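Local coordinates for protein ninB (Enterobacteria phage lambda, PDB 1PC6) that probably acts as a phage recombination protein, with functional similarities to bacterial RecFOR in the initiation of genetic exchange, at residues R47-C52 and A110-L115; A51-V56 and C74-A79; V56-E61 and K126-A131. All blocks are in the same frame, centred on the assembly; numbering follows the deposited sequence.

Contact 1 of 3, residues R47-C52 and A110-L115; sequences RKLWAC and AELLEL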
ATOM      1  N   ARG A  47      -9.880   6.692  -2.299  1.00 71.97           N
ATOM      2  CA  ARG A  47     -10.576   7.459  -1.268  1.00 69.09           C
ATOM      3  C   ARG A  47     -11.967   6.862  -1.017  1.00 66.84           C
ATOM      4  O   ARG A  47     -12.431   6.827   0.128  1.00 66.67           O
ATOM      5  CB  ARG A  47     -10.694   8.934  -1.679  1.00 68.89           C
ATOM      6  N   LYS A  48     -12.616   6.388  -2.084  1.00 63.14           N
ATOM      7  CA  LYS A  48     -13.940   5.780  -1.983  1.00 59.60           C
ATOM      8  C   LYS A  48     -13.838   4.418  -1.279  1.00 58.49           C
ATOM      9  O   LYS A  48     -14.578   4.157  -0.326  1.00 59.68           O
ATOM     10  CB  LYS A  48     -14.571   5.625  -3.377  1.00 56.55           C
ATOM     11  N   LEU A  49     -12.927   3.554  -1.730  1.00 56.29           N
ATOM     12  CA  LEU A  49     -12.753   2.240  -1.102  1.00 53.72           C
ATOM     13  C   LEU A  49     -12.546   2.357   0.401  1.00 51.68           C
ATOM     14  O   LEU A  49     -13.212   1.691   1.188  1.00 51.44           O
ATOM     15  CB  LEU A  49     -11.541   1.507  -1.683  1.00 55.71           C
ATOM     16  CG  LEU A  49     -11.014   0.327  -0.839  1.00 56.52           C
ATOM     17  CD1 LEU A  49     -11.692  -0.978  -1.242  1.00 56.72           C
ATOM     18  CD2 LEU A  49      -9.516   0.197  -1.032  1.00 56.77           C
ATOM     19  N   TRP A  50     -11.611   3.204   0.803  1.00 49.16           N
ATOM     20  CA  TRP A  50     -11.331   3.356   2.214  1.00 49.75           C
ATOM     21  C   TRP A  50     -12.389   4.072   3.007  1.00 48.99           C
ATOM     22  O   TRP A  50     -12.434   3.953   4.220  1.00 51.17           O
ATOM     23  CB  TRP A  50      -9.977   4.024   2.411  1.00 51.13           C
ATOM     24  CG  TRP A  50      -8.884   3.092   2.059  1.00 52.13           C
ATOM     25  CD1 TRP A  50      -8.204   3.038   0.887  1.00 52.60           C
ATOM     26  CD2 TRP A  50      -8.445   1.974   2.833  1.00 51.88           C
ATOM     27  NE1 TRP A  50      -7.371   1.950   0.874  1.00 53.64           N
ATOM     28  CE2 TRP A  50      -7.501   1.277   2.059  1.00 52.42           C
ATOM     29  CE3 TRP A  50      -8.765   1.489   4.105  1.00 51.48           C
ATOM     30  CZ2 TRP A  50      -6.870   0.119   2.513  1.00 52.73           C
ATOM     31  CZ3 TRP A  50      -8.142   0.341   4.554  1.00 51.74           C
ATOM     32  CH2 TRP A  50      -7.202  -0.333   3.759  1.00 52.46           C
ATOM     33  N   ALA A  51     -13.243   4.824   2.333  1.00 48.85           N
ATOM     34  CA  ALA A  51     -14.311   5.513   3.038  1.00 48.83           C
ATOM     35  C   ALA A  51     -15.386   4.467   3.327  1.00 49.02           C
ATOM     36  O   ALA A  51     -16.053   4.525   4.358  1.00 47.86           O
ATOM     37  CB  ALA A  51     -14.871   6.633   2.184  1.00 49.23           C
ATOM     38  N   CYS A  52     -15.537   3.513   2.405  1.00 48.37           N
ATOM     39  CA  CYS A  52     -16.505   2.425   2.545  1.00 49.40           C
ATOM     40  C   CYS A  52     -16.076   1.529   3.674  1.00 48.36           C
ATOM     41  O   CYS A  52     -16.815   1.317   4.635  1.00 49.81           O
ATOM     42  CB  CYS A  52     -16.558   1.576   1.285  1.00 50.42           C
ATOM     43  SG  CYS A  52     -17.141   2.464  -0.120  1.00 58.39           S
ATOM     44  N   ALA A 110     -13.271  -3.402  -9.446  1.00 73.89           N
ATOM     45  CA  ALA A 110     -14.602  -2.852  -9.636  1.00 73.20           C
ATOM     46  C   ALA A 110     -15.600  -3.714  -8.840  1.00 72.97           C
ATOM     47  O   ALA A 110     -16.489  -3.186  -8.161  1.00 73.39           O
ATOM     48  CB  ALA A 110     -14.951  -2.851 -11.120  1.00 72.52           C
ATOM     49  N   GLU A 111     -15.432  -5.038  -8.914  1.00 71.25           N
ATOM     50  CA  GLU A 111     -16.296  -5.986  -8.203  1.00 69.06           C
ATOM     51  C   GLU A 111     -16.192  -5.875  -6.691  1.00 66.24           C
ATOM     52  O   GLU A 111     -17.183  -6.042  -5.981  1.00 65.34           O
ATOM     53  CB  GLU A 111     -15.968  -7.420  -8.610  1.00 70.40           C
ATOM     54  CG  GLU A 111     -16.697  -7.881  -9.847  1.00 74.94           C
ATOM     55  CD  GLU A 111     -16.426  -9.333 -10.175  1.00 77.65           C
ATOM     56  OE1 GLU A 111     -16.371 -10.150  -9.232  1.00 77.27           O
ATOM     57  OE2 GLU A 111     -16.280  -9.660 -11.375  1.00 80.57           O
ATOM     58  N   LEU A 112     -14.981  -5.609  -6.208  1.00 63.35           N
ATOM     59  CA  LEU A 112     -14.728  -5.471  -4.783  1.00 60.73           C
ATOM     60  C   LEU A 112     -15.586  -4.354  -4.235  1.00 60.08           C
ATOM     61  O   LEU A 112     -16.258  -4.514  -3.215  1.00 60.92           O
ATOM     62  CB  LEU A 112     -13.254  -5.152  -4.538  1.00 59.50           C
ATOM     63  CG  LEU A 112     -12.869  -4.642  -3.146  1.00 58.34           C
ATOM     64  CD1 LEU A 112     -13.490  -5.527  -2.077  1.00 56.86           C
ATOM     65  CD2 LEU A 112     -11.355  -4.607  -3.019  1.00 55.25           C
ATOM     66  N   LEU A 113     -15.557  -3.223  -4.924  1.00 59.55           N
ATOM     67  CA  LEU A 113     -16.332  -2.054  -4.526  1.00 59.31           C
ATOM     68  C   LEU A 113     -17.830  -2.345  -4.544  1.00 57.73           C
ATOM     69  O   LEU A 113     -18.587  -1.816  -3.723  1.00 56.89           O
ATOM     70  CB  LEU A 113     -16.025  -0.871  -5.459  1.00 61.10           C
ATOM     71  CG  LEU A 113     -14.729  -0.069  -5.270  1.00 60.92           C
ATOM     72  CD1 LEU A 113     -14.598   0.941  -6.382  1.00 61.08           C
ATOM     73  CD2 LEU A 113     -14.742   0.650  -3.931  1.00 61.69           C
ATOM     74  N   GLU A 114     -18.252  -3.179  -5.492  1.00 56.50           N
ATOM     75  CA  GLU A 114     -19.662  -3.554  -5.621  1.00 54.95           C
ATOM     76  C   GLU A 114     -20.044  -4.411  -4.414  1.00 51.83           C
ATOM     77  O   GLU A 114     -21.095  -4.211  -3.785  1.00 48.93           O
ATOM     78  CB  GLU A 114     -19.889  -4.335  -6.940  1.00 56.62           C
ATOM     79  N   LEU A 115     -19.173  -5.363  -4.095  1.00 48.85           N
ATOM     80  CA  LEU A 115     -19.398  -6.234  -2.962  1.00 48.26           C
ATOM     81  C   LEU A 115     -19.550  -5.377  -1.708  1.00 49.30           C
ATOM     82  O   LEU A 115     -20.570  -5.450  -1.009  1.00 49.52           O
ATOM     83  CB  LEU A 115     -18.224  -7.187  -2.791  1.00 45.95           C
ATOM     84  CG  LEU A 115     -18.437  -8.218  -1.688  1.00 44.25           C
ATOM     85  CD1 LEU A 115     -19.742  -8.943  -1.915  1.00 41.43           C
ATOM     86  CD2 LEU A 115     -17.283  -9.191  -1.675  1.00 45.06           C
TER

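Contact 2 of 3, residues A51-V56 and C74-A79; sequences ACLGDV and CVFTAA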
ATOM      1  N   ALA A  51     -13.243   4.824   2.333  1.00 48.85           N
ATOM      2  CA  ALA A  51     -14.311   5.513   3.038  1.00 48.83           C
ATOM      3  C   ALA A  51     -15.386   4.467   3.327  1.00 49.02           C
ATOM      4  O   ALA A  51     -16.053   4.525   4.358  1.00 47.86           O
ATOM      5  CB  ALA A  51     -14.871   6.633   2.184  1.00 49.23           C
ATOM      6  N   CYS A  52     -15.537   3.513   2.405  1.00 48.37           N
ATOM      7  CA  CYS A  52     -16.505   2.425   2.545  1.00 49.40           C
ATOM      8  C   CYS A  52     -16.076   1.529   3.674  1.00 48.36           C
ATOM      9  O   CYS A  52     -16.815   1.317   4.635  1.00 49.81           O
ATOM     10  CB  CYS A  52     -16.558   1.576   1.285  1.00 50.42           C
ATOM     11  SG  CYS A  52     -17.141   2.464  -0.120  1.00 58.39           S
ATOM     12  N   LEU A  53     -14.873   0.985   3.524  1.00 46.10           N
ATOM     13  CA  LEU A  53     -14.305   0.111   4.526  1.00 44.28           C
ATOM     14  C   LEU A  53     -14.423   0.790   5.888  1.00 43.73           C
ATOM     15  O   LEU A  53     -14.821   0.160   6.861  1.00 44.80           O
ATOM     16  CB  LEU A  53     -12.840  -0.185   4.190  1.00 42.27           C
ATOM     17  CG  LEU A  53     -12.637  -0.847   2.825  1.00 40.78           C
ATOM     18  CD1 LEU A  53     -11.179  -1.208   2.630  1.00 40.05           C
ATOM     19  CD2 LEU A  53     -13.492  -2.091   2.728  1.00 36.71           C
ATOM     20  N   GLY A  54     -14.106   2.082   5.944  1.00 41.77           N
ATOM     21  CA  GLY A  54     -14.186   2.807   7.200  1.00 40.78           C
ATOM     22  C   GLY A  54     -15.591   2.828   7.764  1.00 41.75           C
ATOM     23  O   GLY A  54     -15.789   2.587   8.953  1.00 42.94           O
ATOM     24  N   ASP A  55     -16.564   3.107   6.903  1.00 41.31           N
ATOM     25  CA  ASP A  55     -17.966   3.167   7.300  1.00 41.82           C
ATOM     26  C   ASP A  55     -18.420   1.831   7.834  1.00 40.74           C
ATOM     27  O   ASP A  55     -19.002   1.752   8.914  1.00 40.98           O
ATOM     28  CB  ASP A  55     -18.848   3.555   6.111  1.00 44.65           C
ATOM     29  CG  ASP A  55     -18.695   5.010   5.722  1.00 45.69           C
ATOM     30  OD1 ASP A  55     -19.023   5.364   4.564  1.00 45.22           O
ATOM     31  OD2 ASP A  55     -18.252   5.796   6.585  1.00 47.24           O
ATOM     32  N   VAL A  56     -18.169   0.780   7.069  1.00 38.75           N
ATOM     33  CA  VAL A  56     -18.556  -0.551   7.497  1.00 40.02           C
ATOM     34  C   VAL A  56     -17.866  -0.841   8.813  1.00 40.82           C
ATOM     35  O   VAL A  56     -18.445  -1.419   9.722  1.00 42.01           O
ATOM     36  CB  VAL A  56     -18.127  -1.606   6.476  1.00 40.15           C
ATOM     37  CG1 VAL A  56     -18.324  -2.997   7.054  1.00 40.76           C
ATOM     38  CG2 VAL A  56     -18.926  -1.440   5.201  1.00 38.97           C
ATOM     39  N   CYS A  74      -9.692  -7.495   3.858  1.00 43.86           N
ATOM     40  CA  CYS A  74      -9.391  -8.925   3.794  1.00 44.25           C
ATOM     41  C   CYS A  74     -10.656  -9.756   3.603  1.00 42.78           C
ATOM     42  O   CYS A  74     -10.774 -10.526   2.649  1.00 41.84           O
ATOM     43  CB  CYS A  74      -8.700  -9.384   5.080  1.00 45.73           C
ATOM     44  SG  CYS A  74      -6.917  -9.337   5.043  1.00 51.37           S
ATOM     45  N   VAL A  75     -11.587  -9.600   4.537  1.00 40.92           N
ATOM     46  CA  VAL A  75     -12.840 -10.327   4.501  1.00 40.62           C
ATOM     47  C   VAL A  75     -13.503 -10.153   3.143  1.00 42.07           C
ATOM     48  O   VAL A  75     -13.917 -11.126   2.506  1.00 42.23           O
ATOM     49  CB  VAL A  75     -13.806  -9.825   5.595  1.00 38.28           C
ATOM     50  CG1 VAL A  75     -15.051 -10.695   5.628  1.00 37.12           C
ATOM     51  CG2 VAL A  75     -13.112  -9.825   6.946  1.00 36.44           C
ATOM     52  N   PHE A  76     -13.602  -8.910   2.695  1.00 43.09           N
ATOM     53  CA  PHE A  76     -14.230  -8.665   1.417  1.00 44.43           C
ATOM     54  C   PHE A  76     -13.427  -9.287   0.298  1.00 45.32           C
ATOM     55  O   PHE A  76     -13.985  -9.977  -0.540  1.00 47.04           O
ATOM     56  CB  PHE A  76     -14.432  -7.168   1.186  1.00 42.63           C
ATOM     57  CG  PHE A  76     -15.619  -6.608   1.915  1.00 41.13           C
ATOM     58  CD1 PHE A  76     -16.892  -7.104   1.670  1.00 40.29           C
ATOM     59  CD2 PHE A  76     -15.462  -5.604   2.866  1.00 41.30           C
ATOM     60  CE1 PHE A  76     -18.001  -6.613   2.368  1.00 42.89           C
ATOM     61  CE2 PHE A  76     -16.564  -5.100   3.572  1.00 42.27           C
ATOM     62  CZ  PHE A  76     -17.836  -5.607   3.323  1.00 41.79           C
ATOM     63  N   THR A  77     -12.120  -9.072   0.280  1.00 45.50           N
ATOM     64  CA  THR A  77     -11.298  -9.657  -0.770  1.00 44.65           C
ATOM     65  C   THR A  77     -11.372 -11.181  -0.701  1.00 45.34           C
ATOM     66  O   THR A  77     -11.357 -11.863  -1.723  1.00 45.83           O
ATOM     67  CB  THR A  77      -9.847  -9.224  -0.628  1.00 44.87           C
ATOM     68  OG1 THR A  77      -9.756  -7.806  -0.812  1.00 45.81           O
ATOM     69  CG2 THR A  77      -8.983  -9.919  -1.656  1.00 46.81           C
ATOM     70  N   ALA A  78     -11.460 -11.715   0.511  1.00 45.95           N
ATOM     71  CA  ALA A  78     -11.537 -13.156   0.700  1.00 46.31           C
ATOM     72  C   ALA A  78     -12.774 -13.727   0.031  1.00 47.09           C
ATOM     73  O   ALA A  78     -12.773 -14.869  -0.408  1.00 47.07           O
ATOM     74  CB  ALA A  78     -11.556 -13.488   2.179  1.00 46.26           C
ATOM     75  N   ALA A  79     -13.830 -12.924  -0.041  1.00 49.33           N
ATOM     76  CA  ALA A  79     -15.096 -13.342  -0.652  1.00 51.27           C
ATOM     77  C   ALA A  79     -15.031 -13.444  -2.183  1.00 52.51           C
ATOM     78  O   ALA A  79     -15.881 -14.078  -2.809  1.00 52.88           O
ATOM     79  CB  ALA A  79     -16.216 -12.379  -0.240  1.00 49.25           C
TER

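Contact 3 of 3, residues V56-E61 and K126-A131; sequences VSRQVE and KWSDEA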
ATOM      1  N   VAL A  56     -18.169   0.780   7.069  1.00 38.75           N
ATOM      2  CA  VAL A  56     -18.556  -0.551   7.497  1.00 40.02           C
ATOM      3  C   VAL A  56     -17.866  -0.841   8.813  1.00 40.82           C
ATOM      4  O   VAL A  56     -18.445  -1.419   9.722  1.00 42.01           O
ATOM      5  CB  VAL A  56     -18.127  -1.606   6.476  1.00 40.15           C
ATOM      6  CG1 VAL A  56     -18.324  -2.997   7.054  1.00 40.76           C
ATOM      7  CG2 VAL A  56     -18.926  -1.440   5.201  1.00 38.97           C
ATOM      8  N   SER A  57     -16.614  -0.417   8.897  1.00 41.45           N
ATOM      9  CA  SER A  57     -15.800  -0.615  10.079  1.00 41.92           C
ATOM     10  C   SER A  57     -16.513  -0.054  11.277  1.00 42.86           C
ATOM     11  O   SER A  57     -16.690  -0.724  12.290  1.00 44.03           O
ATOM     12  CB  SER A  57     -14.467   0.105   9.908  1.00 41.93           C
ATOM     13  OG  SER A  57     -13.657  -0.018  11.063  1.00 44.60           O
ATOM     14  N   ARG A  58     -16.914   1.197  11.147  1.00 43.76           N
ATOM     15  CA  ARG A  58     -17.606   1.900  12.213  1.00 45.03           C
ATOM     16  C   ARG A  58     -19.020   1.410  12.489  1.00 44.85           C
ATOM     17  O   ARG A  58     -19.455   1.357  13.639  1.00 45.81           O
ATOM     18  CB  ARG A  58     -17.689   3.397  11.885  1.00 46.77           C
ATOM     19  CG  ARG A  58     -16.452   4.220  12.208  1.00 51.49           C
ATOM     20  CD  ARG A  58     -16.703   5.697  11.927  1.00 53.40           C
ATOM     21  NE  ARG A  58     -16.858   5.959  10.494  1.00 57.50           N
ATOM     22  CZ  ARG A  58     -15.863   5.902   9.607  1.00 57.89           C
ATOM     23  NH1 ARG A  58     -14.631   5.599  10.004  1.00 59.41           N
ATOM     24  NH2 ARG A  58     -16.097   6.136   8.318  1.00 56.55           N
ATOM     25  N   GLN A  59     -19.738   1.041  11.439  1.00 44.39           N
ATOM     26  CA  GLN A  59     -21.129   0.665  11.613  1.00 43.15           C
ATOM     27  C   GLN A  59     -21.535  -0.778  11.813  1.00 42.64           C
ATOM     28  O   GLN A  59     -22.455  -1.045  12.569  1.00 42.52           O
ATOM     29  CB  GLN A  59     -21.941   1.273  10.467  1.00 41.53           C
ATOM     30  CG  GLN A  59     -21.784   2.782  10.395  1.00 38.60           C
ATOM     31  CD  GLN A  59     -22.545   3.408   9.253  1.00 38.48           C
ATOM     32  OE1 GLN A  59     -23.737   3.161   9.080  1.00 40.87           O
ATOM     33  NE2 GLN A  59     -21.864   4.237   8.471  1.00 36.95           N
ATOM     34  N   VAL A  60     -20.875  -1.723  11.170  1.00 43.29           N
ATOM     35  CA  VAL A  60     -21.322  -3.093  11.346  1.00 44.70           C
ATOM     36  C   VAL A  60     -20.349  -3.993  12.124  1.00 48.22           C
ATOM     37  O   VAL A  60     -19.147  -4.029  11.841  1.00 50.78           O
ATOM     38  CB  VAL A  60     -21.681  -3.698   9.961  1.00 40.97           C
ATOM     39  CG1 VAL A  60     -21.887  -2.572   8.957  1.00 38.45           C
ATOM     40  CG2 VAL A  60     -20.616  -4.639   9.488  1.00 40.47           C
ATOM     41  N   GLU A  61     -20.854  -4.704  13.128  1.00 49.25           N
ATOM     42  CA  GLU A  61     -19.966  -5.577  13.875  1.00 50.14           C
ATOM     43  C   GLU A  61     -20.031  -6.991  13.337  1.00 49.19           C
ATOM     44  O   GLU A  61     -21.110  -7.542  13.123  1.00 48.88           O
ATOM     45  CB  GLU A  61     -20.298  -5.578  15.358  1.00 53.28           C
ATOM     46  CG  GLU A  61     -21.481  -6.413  15.745  1.00 59.55           C
ATOM     47  CD  GLU A  61     -21.216  -7.172  17.028  1.00 63.52           C
ATOM     48  OE1 GLU A  61     -20.749  -6.535  18.012  1.00 62.99           O
ATOM     49  OE2 GLU A  61     -21.471  -8.403  17.043  1.00 66.63           O
ATOM     50  N   LYS A 126     -24.822   3.844   6.671  1.00 52.41           N
ATOM     51  CA  LYS A 126     -24.950   5.211   6.188  1.00 52.02           C
ATOM     52  C   LYS A 126     -23.573   5.544   5.619  1.00 51.01           C
ATOM     53  O   LYS A 126     -22.579   5.494   6.340  1.00 50.76           O
ATOM     54  CB  LYS A 126     -25.281   6.166   7.335  1.00 53.74           C
ATOM     55  CG  LYS A 126     -25.373   7.622   6.891  1.00 56.47           C
ATOM     56  CD  LYS A 126     -25.492   8.592   8.067  1.00 58.40           C
ATOM     57  CE  LYS A 126     -25.362  10.050   7.608  1.00 57.94           C
ATOM     58  NZ  LYS A 126     -26.339  10.400   6.531  1.00 58.64           N
ATOM     59  N   TRP A 127     -23.510   5.862   4.329  1.00 50.98           N
ATOM     60  CA  TRP A 127     -22.237   6.171   3.677  1.00 52.11           C
ATOM     61  C   TRP A 127     -21.766   7.588   3.943  1.00 53.87           C
ATOM     62  O   TRP A 127     -22.443   8.551   3.592  1.00 53.37           O
ATOM     63  CB  TRP A 127     -22.359   5.933   2.183  1.00 53.66           C
ATOM     64  CG  TRP A 127     -22.656   4.515   1.872  1.00 56.22           C
ATOM     65  CD1 TRP A 127     -23.811   4.010   1.354  1.00 56.63           C
ATOM     66  CD2 TRP A 127     -21.794   3.396   2.103  1.00 57.31           C
ATOM     67  NE1 TRP A 127     -23.726   2.640   1.249  1.00 57.93           N
ATOM     68  CE2 TRP A 127     -22.495   2.238   1.703  1.00 58.06           C
ATOM     69  CE3 TRP A 127     -20.495   3.259   2.614  1.00 56.11           C
ATOM     70  CZ2 TRP A 127     -21.940   0.955   1.795  1.00 57.28           C
ATOM     71  CZ3 TRP A 127     -19.945   1.986   2.707  1.00 55.75           C
ATOM     72  CH2 TRP A 127     -20.667   0.852   2.299  1.00 55.79           C
ATOM     73  N   SER A 128     -20.586   7.696   4.553  1.00 57.24           N
ATOM     74  CA  SER A 128     -19.985   8.977   4.942  1.00 59.73           C
ATOM     75  C   SER A 128     -19.601   9.881   3.788  1.00 62.29           C
ATOM     76  O   SER A 128     -19.701  11.113   3.893  1.00 62.44           O
ATOM     77  CB  SER A 128     -18.742   8.737   5.807  1.00 58.45           C
ATOM     78  OG  SER A 128     -17.722   8.077   5.065  1.00 60.33           O
ATOM     79  N   ASP A 129     -19.148   9.261   2.699  1.00 65.18           N
ATOM     80  CA  ASP A 129     -18.723   9.989   1.518  1.00 66.84           C
ATOM     81  C   ASP A 129     -19.896  10.737   0.909  1.00 67.40           C
ATOM     82  O   ASP A 129     -19.758  11.901   0.528  1.00 65.77           O
ATOM     83  CB  ASP A 129     -18.106   9.022   0.510  1.00 69.07           C
ATOM     84  CG  ASP A 129     -16.885   9.606  -0.170  1.00 71.11           C
ATOM     85  OD1 ASP A 129     -16.065  10.247   0.524  1.00 71.32           O
ATOM     86  OD2 ASP A 129     -16.739   9.416  -1.394  1.00 74.84           O
ATOM     87  N   GLU A 130     -21.046  10.070   0.828  1.00 69.02           N
ATOM     88  CA  GLU A 130     -22.258  10.695   0.300  1.00 71.86           C
ATOM     89  C   GLU A 130     -22.665  11.849   1.216  1.00 71.48           C
ATOM     90  O   GLU A 130     -23.179  12.865   0.761  1.00 72.55           O
ATOM     91  CB  GLU A 130     -23.433   9.715   0.266  1.00 74.70           C
ATOM     92  CG  GLU A 130     -23.390   8.590  -0.750  1.00 79.15           C
ATOM     93  CD  GLU A 130     -24.653   7.727  -0.660  1.00 83.38           C
ATOM     94  OE1 GLU A 130     -24.730   6.678  -1.348  1.00 86.05           O
ATOM     95  OE2 GLU A 130     -25.573   8.106   0.109  1.00 85.25           O
ATOM     96  N   ALA A 131     -22.457  11.668   2.515  1.00 70.52           N
ATOM     97  CA  ALA A 131     -22.807  12.681   3.501  1.00 69.35           C
ATOM     98  C   ALA A 131     -22.029  13.969   3.258  1.00 69.11           C
ATOM     99  O   ALA A 131     -22.591  15.065   3.303  1.00 67.84           O
ATOM    100  CB  ALA A 131     -22.525  12.152   4.897  1.00 70.29           C
TER

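Contact 1 of 3, residues R47-C52 and A110-L115
L49 and L113 mark the closest approach of the two backbones, with 6.6 Å between their CA atoms, and the six-residue segments run in broadly the same direction along helices 43-59 and 106-122. The short CA spacing goes with the way L113 lies. With CG anti to its own carbonyl carbon (chi1 -78°), the side chain reaches across so that CD2 of L113 rests 3.8 Å from CA of L49 and 4.0 Å from CB of L49. One methyl thus meets the backbone flank of the opposite helix as well as the root of its side chain. L49 answers with its far end: CD1 of L49 is 4.1 Å from CD2 of L112, the two leucine side chains crossing at about a right angle. The other branch of L49, CD2, lies over one face of the neighbouring W50 ring, 3.3 Å above its plane and offset toward the rim. The two methyls of L49 therefore serve different neighbours. The six residues on each side bury 151 Å² in all, and L49 and L112 are buried in the assembly. I116, one helical turn beyond L112, continues the seam by touching both L49 and C52, while L112 also reaches F76. Together these contacts make a leucine-lined seam between two helices that run in nearly the same direction, 43-59 and 106-122, in the buried core of the chain.

Contact 2 of 3, residues A51-V56 and C74-A79
Two helices consecutive in the chain, 43-59 and 69-80, linked by residues 60-68, pack here through their side chains in the helical core, and the ring of F76 reaches between them. The backbones stay well apart: the nearest CA atoms, those of L53 and F76, are 9.3 Å from each other, so the helices meet through side chains, which bury 108 Å² between the two segments. F76 has CG anti to its carbonyl carbon (chi1 -79°), and this directs the ring toward helix 43-59, with CD2 and CE2 as the atoms that touch it. CD2 of F76 is 4.0 Å from CD2 of L53, whose side chain slides past the phenylalanine in the opposite direction. L53 and V56, three residues apart and so about one turn from each other along helix 43-59, each bring one methyl to the ring, that of V56 at the edge. All three side chains are buried.

Other elements complete the surroundings. F119 of helix 106-122 meets F76 edge-to-face, W72 meets it with the ring planes at about 30°, and L89 of the second subunit also packs on F76, so this core lies next to the dimer interface. On the side of helix 43-59, L53 also touches I116, A69 and K73, while V56 packs on W72 as well as on F76. Of the two touches between the segments the one made by V56 is the longer: its CG1 approaches the rim of the ring close to the ring plane, 4.4 Å from CE2 of F76.

Contact 3 of 3, residues V56-E61 and K126-A131
K126 meets Q59 through a pair of hydrogen bonds between the carboxamide of Q59 and the backbone N and O of K126, where the loop ahead of helix 128-140 passes the C-terminal end of helix 43-59. The backbone N of K126 donates to OE1 of Q59 (2.7 Å, N-H...O angle 167°); this N lies in the carbonyl plane of Q59, on a lone pair of OE1. NE2 of Q59 returns a bond of 2.6 Å to O of K126. That oxygen lies practically in the plane of the carboxamide, while NE2 is tilted 18° from the carbonyl plane of K126. Two nearly straight bonds to one residue fix the rotation of the flat group. Q59 gets there on a chain extended beyond CG, with CG anti to the carbonyl carbon (chi1 -57°). The far end of the lysine side chain leads away, though CB of K126 passes 3.8 Å from OE1 of Q59.

W127 follows, at the N-cap position. Its ring turns back toward helix 43-59, where CH2 of W127 is 4.1 Å from CG2 of V56; the two side chains lie side by side, pointing the same way. The indole also touches C52 and D55.

S128 then begins the helix. Its OG is 4.1 Å from NH2 of R58, at the guanidinium edge, but the stronger polar partner of both is D55: OD2 of D55 forms a salt bridge with NH2 of R58 and a hydrogen bond with OG of S128.

In the fold
All three contacts use helix 43-59, taken in order along its length: contact 1 pairs it with helix 106-122, contact 2 with helix 69-80, and contact 3 with the loop and first turn leading into helix 128-140. Contacts 1 and 2 are buried and apolar, their centres about 8 Å apart, and they merge where L112 and L115 pack on F76 and A79. Their nearest CA atoms are 6.6 Å apart (L49, L113) against 9.3 Å (L53, F76), consistent with aliphatic rather than aromatic filling. Contact 3 lies at the surface, where two side-chain-to-backbone hydrogen bonds join an apolar V56-W127 touch. D55, on the 51-56 segment, reaches contact 3, its OD1 2.8 Å from N of S128, a probable hydrogen bond.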